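Local coordinates for sensor protein (Thermotoga maritima, PDB 3A0S) that probably acts as a sensor histidine kinase that autophosphorylates from ATP in a two-component system, this chain being its PAS domain alone, at residues A[74-79]-A[90-95]; A[3-8]-A[16-21]. All blocks are in the same frame, centred on the assembly; numbering follows the deposited sequence. Where two conformers were deposited one is given.

Overall arrangement
Contacts 1 and 2 belong to one antiparallel sheet of a PAS fold, and their centres lie about 10 Å apart. In chain order they follow each other: 3-8 pairs with 16-21 in the first hairpin, and 74-79 pairs with 90-95 in the last. The two meet where strand 87-95 lies beside strand 4-9. There Ile92 N stands 2.7 Å from Ile6 O and Asp95 OD1 2.8 Å from Thr3 N, both probable hydrogen bonds. Helices and loops cover the face carrying Ile6, Trp17, Phe76 and Ile92. On that side Val90 of contact 1 has its side chain about 4 Å from a tetraethylene glycol, probably picked up in crystallisation, which may nonetheless indicate a pocket.

Contact 1: residues A[74-79]-A[90-95]; sequences IRFSPF and VIITID
Backbone hydrogen bonds tie Arg75 to Thr93 and Ser77 to Ile91, two bonds to each pair, in the antiparallel hairpin of strands 70-80 and 87-95. Ser77 N reaches Ile91 O at 2.8 Å.

The apolar contacts gather mainly on the face of Ile74, Phe76, Val90, Ile92 and Ile94, where branched residues suit both strand and core. Ile74 CG2 and Ile92 CG2 touch at 3.6 Å, the side chains running alongside each other. Ile92 CG2 also lies over one face of the Phe76 ring, while Val90 CG1 sits at its edge; Val49 and Val53 of helix 44-56 pack on the same ring. On the other face Phe79 CD1 lies 3.7 Å from Ile91 CG1, the two side chains crossing at about a right angle.

That second face is mixed, for Arg75, Ser77 and Thr93 supply polar groups beside Ile91. One water donates to Ile91 O at 2.9 Å and bonds to Ser77 OG and, at 2.7 Å, to Thr93 OG1.

The chemistry is thus two-sided: hydrocarbon side chains pack on the face met by helix 44-56, whereas on the other short hydroxyls suit a place where water joins the strands, next to the apolar pair of Ile91 and Phe79.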
ATOM      1  N   ILE A  74       9.802  -1.859  -0.041  1.00 23.07           N
ATOM      2  CA  ILE A  74       8.362  -1.797   0.200  1.00 23.34           C
ATOM      3  C   ILE A  74       8.005  -2.710   1.374  1.00 23.88           C
ATOM      4  O   ILE A  74       8.345  -3.897   1.377  1.00 24.07           O
ATOM      5  CB  ILE A  74       7.542  -2.154  -1.055  1.00 22.77           C
ATOM      6  CG1 ILE A  74       7.974  -1.298  -2.255  1.00 24.51           C
ATOM      7  CG2 ILE A  74       6.034  -2.017  -0.786  1.00 22.72           C
ATOM      8  CD1 ILE A  74       7.149  -1.505  -3.522  1.00 25.58           C
ATOM      9  N   ARG A  75       7.328  -2.163   2.384  1.00 23.07           N
ATOM     10  CA  ARG A  75       6.872  -2.996   3.498  1.00 23.39           C
ATOM     11  C   ARG A  75       5.365  -3.071   3.428  1.00 22.54           C
ATOM     12  O   ARG A  75       4.696  -2.081   3.144  1.00 21.40           O
ATOM     13  CB  ARG A  75       7.286  -2.383   4.841  0.50 22.96           C
ATOM     14  CG  ARG A  75       6.847  -3.184   6.084  0.50 24.00           C
ATOM     15  CD  ARG A  75       7.456  -2.604   7.366  0.50 26.05           C
ATOM     16  NE  ARG A  75       6.996  -1.236   7.623  0.50 30.01           N
ATOM     17  CZ  ARG A  75       7.778  -0.234   8.023  0.50 32.12           C
ATOM     18  NH1 ARG A  75       9.075  -0.425   8.225  0.50 32.79           N
ATOM     19  NH2 ARG A  75       7.262   0.966   8.238  0.50 32.57           N
ATOM     20  N   PHE A  76       4.840  -4.260   3.697  1.00 20.76           N
ATOM     21  CA  PHE A  76       3.406  -4.506   3.776  1.00 20.46           C
ATOM     22  C   PHE A  76       3.090  -4.997   5.172  1.00 21.37           C
ATOM     23  O   PHE A  76       3.594  -6.051   5.607  1.00 21.86           O
ATOM     24  CB  PHE A  76       3.009  -5.600   2.792  1.00 20.48           C
ATOM     25  CG  PHE A  76       3.329  -5.305   1.358  1.00 19.64           C
ATOM     26  CD1 PHE A  76       4.613  -5.459   0.841  1.00 20.76           C
ATOM     27  CD2 PHE A  76       2.318  -4.918   0.512  1.00 21.44           C
ATOM     28  CE1 PHE A  76       4.864  -5.216  -0.513  1.00 20.19           C
ATOM     29  CE2 PHE A  76       2.553  -4.668  -0.821  1.00 19.88           C
ATOM     30  CZ  PHE A  76       3.810  -4.826  -1.349  1.00 20.50           C
ATOM     31  N   SER A  77       2.231  -4.263   5.865  1.00 21.35           N
ATOM     32  CA  SER A  77       1.920  -4.583   7.258  1.00 22.11           C
ATOM     33  C   SER A  77       0.416  -4.736   7.481  1.00 21.46           C
ATOM     34  O   SER A  77      -0.295  -3.744   7.493  1.00 21.58           O
ATOM     35  CB  SER A  77       2.405  -3.446   8.150  1.00 22.96           C
ATOM     36  OG  SER A  77       3.790  -3.160   7.930  1.00 28.14           O
ATOM     37  N   PRO A  78      -0.053  -5.974   7.742  1.00 21.16           N
ATOM     38  CA  PRO A  78      -1.479  -6.155   8.079  1.00 22.08           C
ATOM     39  C   PRO A  78      -1.749  -5.501   9.432  1.00 21.09           C
ATOM     40  O   PRO A  78      -0.860  -5.453  10.295  1.00 21.84           O
ATOM     41  CB  PRO A  78      -1.646  -7.671   8.143  1.00 22.81           C
ATOM     42  CG  PRO A  78      -0.281  -8.178   8.426  1.00 25.16           C
ATOM     43  CD  PRO A  78       0.708  -7.232   7.845  1.00 22.30           C
ATOM     44  N   PHE A  79      -2.948  -4.968   9.631  1.00 20.89           N
ATOM     45  CA  PHE A  79      -3.266  -4.413  10.955  1.00 20.73           C
ATOM     46  C   PHE A  79      -4.688  -4.770  11.357  1.00 21.18           C
ATOM     47  O   PHE A  79      -5.503  -5.098  10.493  1.00 20.19           O
ATOM     48  CB  PHE A  79      -3.085  -2.891  10.959  1.00 22.66           C
ATOM     49  CG  PHE A  79      -4.034  -2.165  10.020  1.00 21.29           C
ATOM     50  CD1 PHE A  79      -3.700  -1.971   8.684  1.00 23.99           C
ATOM     51  CD2 PHE A  79      -5.269  -1.685  10.475  1.00 23.85           C
ATOM     52  CE1 PHE A  79      -4.582  -1.319   7.817  1.00 24.42           C
ATOM     53  CE2 PHE A  79      -6.144  -1.022   9.623  1.00 26.54           C
ATOM     54  CZ  PHE A  79      -5.796  -0.844   8.295  1.00 24.91           C
ATOM     55  N   VAL A  90      -4.103  -3.403   5.189  1.00 20.10           N
ATOM     56  CA  VAL A  90      -2.646  -3.518   5.036  1.00 20.16           C
ATOM     57  C   VAL A  90      -2.084  -2.107   4.787  1.00 20.31           C
ATOM     58  O   VAL A  90      -2.583  -1.392   3.913  1.00 20.48           O
ATOM     59  CB  VAL A  90      -2.309  -4.439   3.847  1.00 20.56           C
ATOM     60  CG1 VAL A  90      -0.799  -4.429   3.572  1.00 20.91           C
ATOM     61  CG2 VAL A  90      -2.810  -5.879   4.075  1.00 21.47           C
ATOM     62  N   ILE A  91      -1.062  -1.735   5.546  1.00 18.79           N
ATOM     63  CA  ILE A  91      -0.315  -0.491   5.346  1.00 19.61           C
ATOM     64  C   ILE A  91       0.901  -0.810   4.473  1.00 19.00           C
ATOM     65  O   ILE A  91       1.652  -1.765   4.714  1.00 19.25           O
ATOM     66  CB  ILE A  91       0.149   0.109   6.678  1.00 20.48           C
ATOM     67  CG1 ILE A  91      -1.050   0.391   7.585  1.00 22.93           C
ATOM     68  CG2 ILE A  91       0.937   1.402   6.400  1.00 20.54           C
ATOM     69  CD1 ILE A  91      -0.711   0.392   9.091  1.00 27.08           C
ATOM     70  N   ILE A  92       1.046  -0.033   3.398  1.00 18.17           N
ATOM     71  CA  ILE A  92       2.163  -0.173   2.478  1.00 17.80           C
ATOM     72  C   ILE A  92       3.054   1.072   2.605  1.00 18.43           C
ATOM     73  O   ILE A  92       2.586   2.201   2.469  1.00 18.67           O
ATOM     74  CB  ILE A  92       1.646  -0.348   1.040  1.00 17.93           C
ATOM     75  CG1 ILE A  92       0.617  -1.489   0.994  1.00 19.09           C
ATOM     76  CG2 ILE A  92       2.819  -0.600   0.088  1.00 19.45           C
ATOM     77  CD1 ILE A  92      -0.071  -1.566  -0.392  1.00 20.54           C
ATOM     78  N   THR A  93       4.332   0.843   2.896  1.00 19.38           N
ATOM     79  CA  THR A  93       5.292   1.937   3.098  1.00 19.08           C
ATOM     80  C   THR A  93       6.411   1.750   2.094  1.00 19.00           C
ATOM     81  O   THR A  93       7.038   0.683   2.080  1.00 20.75           O
ATOM     82  CB  THR A  93       5.896   1.905   4.545  1.00 19.95           C
ATOM     83  OG1 THR A  93       4.822   1.862   5.475  1.00 21.57           O
ATOM     84  CG2 THR A  93       6.731   3.189   4.822  1.00 19.99           C
ATOM     85  N   ILE A  94       6.669   2.795   1.311  1.00 18.73           N
ATOM     86  CA  ILE A  94       7.635   2.748   0.199  1.00 18.85           C
ATOM     87  C   ILE A  94       8.746   3.749   0.482  1.00 19.34           C
ATOM     88  O   ILE A  94       8.485   4.943   0.723  1.00 19.48           O
ATOM     89  CB  ILE A  94       6.961   3.066  -1.161  1.00 19.80           C
ATOM     90  CG1 ILE A  94       5.840   2.053  -1.381  1.00 22.26           C
ATOM     91  CG2 ILE A  94       7.998   2.996  -2.295  1.00 19.87           C
ATOM     92  CD1 ILE A  94       4.996   2.297  -2.566  1.00 26.83           C
ATOM     93  N   ASP A  95       9.977   3.256   0.455  1.00 18.51           N
ATOM     94  CA  ASP A  95      11.156   4.089   0.742  1.00 18.91           C
ATOM     95  C   ASP A  95      12.232   3.867  -0.298  1.00 20.42           C
ATOM     96  O   ASP A  95      12.378   2.755  -0.778  1.00 21.26           O
ATOM     97  CB  ASP A  95      11.816   3.705   2.077  1.00 19.36           C
ATOM     98  CG  ASP A  95      10.854   3.732   3.249  1.00 20.23           C
ATOM     99  OD1 ASP A  95      10.196   4.773   3.431  1.00 19.37           O
ATOM    100  OD2 ASP A  95      10.770   2.727   3.966  1.00 21.45           O
TER
HETATM  101  O   HOH W   1       4.074  -0.722   6.022  1.00 19.51           O
HETATM  102  O   HOH W   2       5.049   3.147   8.634  1.00 43.60           O

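Contact 2: residues A[3-8]-A[16-21]; sequences TAIITL and EWNKKA
Asn18 grips the start of strand 4-9 with its whole amide. Its ND2 donates to Thr3 O at 2.8 Å, nearly straight at 175° and within the amide plane, while OD1 accepts from Ile5 N at 2.9 Å and from Ala21 N, which arrive from opposite faces of that plane. The second is an N-cap bond, so one side chain both starts helix 19-25 and carries on the hairpin pairing. With chi1 at 72°, CG lies between the backbone N and carbonyl carbon, turning the amide to the strand. Backbone bonds from Asn18 N to Ile5 O and from Thr7 N to Glu16 O continue the pairing.

The tight part lies beneath, on the face of Ile6 and Trp17. These side chains run alongside each other, Ile6 CD1 meeting Trp17 CZ3 at 3.6 Å, and Ala21 CB sits over one indole face, offset toward the rim. Alanine's small methyl lets the helix come close: Ala21 CB lies 4.3 Å from Ala4 CB. Trp17 NE1, in this buried setting, is satisfied by Leu27 O.

The face of Thr7 and Glu16 is more polar and opens to solvent on the Glu16 side. Thr7 OG1 donates to the anti lone pair of Glu16 OE1 at 2.7 Å. At the looser helix rim, Lys20 CB lies 3.2 Å from Thr3 O, and NZ bonds to Glu2 O.

The Asn18 amide thus joins backbone bonds in tying strand to helix above a hydrocarbon core, with Glu16 and Lys20 at the rim, each end held by a polar partner.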
ATOM      1  N   THR A   3       8.932   7.267   3.132  1.00 18.12           N
ATOM      2  CA  THR A   3       7.635   7.296   3.797  1.00 18.41           C
ATOM      3  C   THR A   3       6.512   7.684   2.841  1.00 18.65           C
ATOM      4  O   THR A   3       5.662   8.486   3.230  1.00 19.82           O
ATOM      5  CB  THR A   3       7.653   8.224   5.034  1.00 18.21           C
ATOM      6  OG1 THR A   3       8.893   8.063   5.749  1.00 19.16           O
ATOM      7  CG2 THR A   3       6.518   7.872   5.977  1.00 20.01           C
ATOM      8  N   ALA A   4       6.483   7.130   1.622  1.00 17.99           N
ATOM      9  CA  ALA A   4       5.232   7.153   0.838  1.00 18.06           C
ATOM     10  C   ALA A   4       4.344   6.081   1.451  1.00 18.02           C
ATOM     11  O   ALA A   4       4.772   4.924   1.606  1.00 19.45           O
ATOM     12  CB  ALA A   4       5.525   6.846  -0.595  1.00 18.71           C
ATOM     13  N   ILE A   5       3.138   6.447   1.848  1.00 17.14           N
ATOM     14  CA  ILE A   5       2.251   5.520   2.554  1.00 18.52           C
ATOM     15  C   ILE A   5       0.966   5.379   1.748  1.00 18.07           C
ATOM     16  O   ILE A   5       0.311   6.392   1.416  1.00 19.34           O
ATOM     17  CB  ILE A   5       1.886   6.018   3.947  1.00 18.35           C
ATOM     18  CG1 ILE A   5       3.144   5.987   4.805  1.00 19.73           C
ATOM     19  CG2 ILE A   5       0.756   5.176   4.584  1.00 20.27           C
ATOM     20  CD1 ILE A   5       3.054   6.708   6.186  1.00 20.87           C
ATOM     21  N   ILE A   6       0.591   4.121   1.483  1.00 18.56           N
ATOM     22  CA  ILE A   6      -0.696   3.776   0.932  1.00 19.57           C
ATOM     23  C   ILE A   6      -1.296   2.764   1.900  1.00 19.21           C
ATOM     24  O   ILE A   6      -0.679   1.725   2.187  1.00 20.18           O
ATOM     25  CB  ILE A   6      -0.495   3.090  -0.413  1.00 19.30           C
ATOM     26  CG1 ILE A   6       0.293   3.966  -1.410  1.00 21.30           C
ATOM     27  CG2 ILE A   6      -1.868   2.694  -1.029  1.00 21.92           C
ATOM     28  CD1 ILE A   6       0.694   3.238  -2.706  1.00 20.40           C
ATOM     29  N   THR A   7      -2.468   3.074   2.445  1.00 19.30           N
ATOM     30  CA  THR A   7      -3.128   2.116   3.327  1.00 19.23           C
ATOM     31  C   THR A   7      -4.354   1.575   2.614  1.00 19.84           C
ATOM     32  O   THR A   7      -5.094   2.360   1.959  1.00 20.12           O
ATOM     33  CB  THR A   7      -3.593   2.792   4.629  1.00 20.07           C
ATOM     34  OG1 THR A   7      -2.450   3.364   5.243  1.00 22.29           O
ATOM     35  CG2 THR A   7      -4.190   1.779   5.611  1.00 21.88           C
ATOM     36  N   LEU A   8      -4.542   0.263   2.716  1.00 19.78           N
ATOM     37  CA  LEU A   8      -5.663  -0.423   2.047  1.00 19.64           C
ATOM     38  C   LEU A   8      -6.580  -1.019   3.101  1.00 20.96           C
ATOM     39  O   LEU A   8      -6.117  -1.476   4.144  1.00 21.75           O
ATOM     40  CB  LEU A   8      -5.164  -1.591   1.204  1.00 18.72           C
ATOM     41  CG  LEU A   8      -4.160  -1.229   0.123  1.00 18.89           C
ATOM     42  CD1 LEU A   8      -3.905  -2.439  -0.710  1.00 19.60           C
ATOM     43  CD2 LEU A   8      -4.665  -0.118  -0.804  1.00 18.99           C
ATOM     44  N   GLU A  16      -5.784   5.531   2.900  1.00 19.42           N
ATOM     45  CA  GLU A  16      -4.777   6.577   3.169  1.00 20.55           C
ATOM     46  C   GLU A  16      -3.833   6.695   1.973  1.00 19.07           C
ATOM     47  O   GLU A  16      -3.503   5.681   1.375  1.00 18.12           O
ATOM     48  CB  GLU A  16      -3.977   6.295   4.479  1.00 21.18           C
ATOM     49  CG  GLU A  16      -4.840   6.143   5.763  1.00 24.75           C
ATOM     50  CD  GLU A  16      -4.039   5.943   7.055  1.00 25.76           C
ATOM     51  OE1 GLU A  16      -3.042   5.184   7.101  1.00 27.89           O
ATOM     52  OE2 GLU A  16      -4.449   6.585   8.041  1.00 31.26           O
ATOM     53  N   TRP A  17      -3.403   7.917   1.663  1.00 19.16           N
ATOM     54  CA  TRP A  17      -2.488   8.174   0.563  1.00 18.54           C
ATOM     55  C   TRP A  17      -1.843   9.499   0.888  1.00 19.67           C
ATOM     56  O   TRP A  17      -2.435  10.553   0.714  1.00 20.60           O
ATOM     57  CB  TRP A  17      -3.272   8.250  -0.739  1.00 17.58           C
ATOM     58  CG  TRP A  17      -2.483   8.446  -2.008  1.00 18.42           C
ATOM     59  CD1 TRP A  17      -2.031   9.642  -2.522  1.00 20.01           C
ATOM     60  CD2 TRP A  17      -2.127   7.438  -2.967  1.00 17.67           C
ATOM     61  NE1 TRP A  17      -1.408   9.430  -3.734  1.00 20.85           N
ATOM     62  CE2 TRP A  17      -1.453   8.083  -4.028  1.00 18.63           C
ATOM     63  CE3 TRP A  17      -2.326   6.051  -3.035  1.00 18.60           C
ATOM     64  CZ2 TRP A  17      -0.972   7.376  -5.151  1.00 20.47           C
ATOM     65  CZ3 TRP A  17      -1.880   5.356  -4.169  1.00 20.17           C
ATOM     66  CH2 TRP A  17      -1.189   6.018  -5.195  1.00 20.37           C
ATOM     67  N   ASN A  18      -0.628   9.435   1.412  1.00 18.88           N
ATOM     68  CA  ASN A  18      -0.066  10.627   2.027  1.00 18.33           C
ATOM     69  C   ASN A  18       0.610  11.519   0.986  1.00 18.89           C
ATOM     70  O   ASN A  18       0.654  11.203  -0.235  1.00 19.64           O
ATOM     71  CB  ASN A  18       0.878  10.293   3.210  1.00 18.51           C
ATOM     72  CG  ASN A  18       2.186   9.690   2.773  1.00 19.25           C
ATOM     73  OD1 ASN A  18       2.378   9.281   1.619  1.00 18.72           O
ATOM     74  ND2 ASN A  18       3.141   9.638   3.722  1.00 18.82           N
ATOM     75  N   LYS A  19       1.113  12.668   1.456  1.00 19.57           N
ATOM     76  CA  LYS A  19       1.720  13.613   0.554  1.00 21.06           C
ATOM     77  C   LYS A  19       2.974  13.065  -0.141  1.00 20.30           C
ATOM     78  O   LYS A  19       3.215  13.400  -1.297  1.00 20.22           O
ATOM     79  CB  LYS A  19       1.995  14.949   1.261  1.00 22.14           C
ATOM     80  CG  LYS A  19       0.715  15.729   1.566  1.00 26.48           C
ATOM     81  CD  LYS A  19       0.401  16.772   0.487  1.00 34.31           C
ATOM     82  CE  LYS A  19      -1.107  17.072   0.445  1.00 36.93           C
ATOM     83  NZ  LYS A  19      -1.514  17.613  -0.886  1.00 38.03           N
ATOM     84  N   LYS A  20       3.725  12.174   0.514  1.00 20.57           N
ATOM     85  CA  LYS A  20       4.882  11.523  -0.107  1.00 19.82           C
ATOM     86  C   LYS A  20       4.444  10.621  -1.251  1.00 19.92           C
ATOM     87  O   LYS A  20       5.099  10.564  -2.279  1.00 20.21           O
ATOM     88  CB  LYS A  20       5.737  10.771   0.926  1.00 19.51           C
ATOM     89  CG  LYS A  20       6.487  11.723   1.881  1.00 21.18           C
ATOM     90  CD  LYS A  20       7.649  12.469   1.183  1.00 22.37           C
ATOM     91  CE  LYS A  20       8.402  13.329   2.213  1.00 23.16           C
ATOM     92  NZ  LYS A  20       9.121  12.444   3.149  1.00 22.63           N
ATOM     93  N   ALA A  21       3.328   9.932  -1.057  1.00 18.76           N
ATOM     94  CA  ALA A  21       2.775   9.113  -2.154  1.00 18.86           C
ATOM     95  C   ALA A  21       2.313   9.974  -3.327  1.00 18.95           C
ATOM     96  O   ALA A  21       2.540   9.629  -4.490  1.00 19.67           O
ATOM     97  CB  ALA A  21       1.637   8.210  -1.645  1.00 18.42           C
TER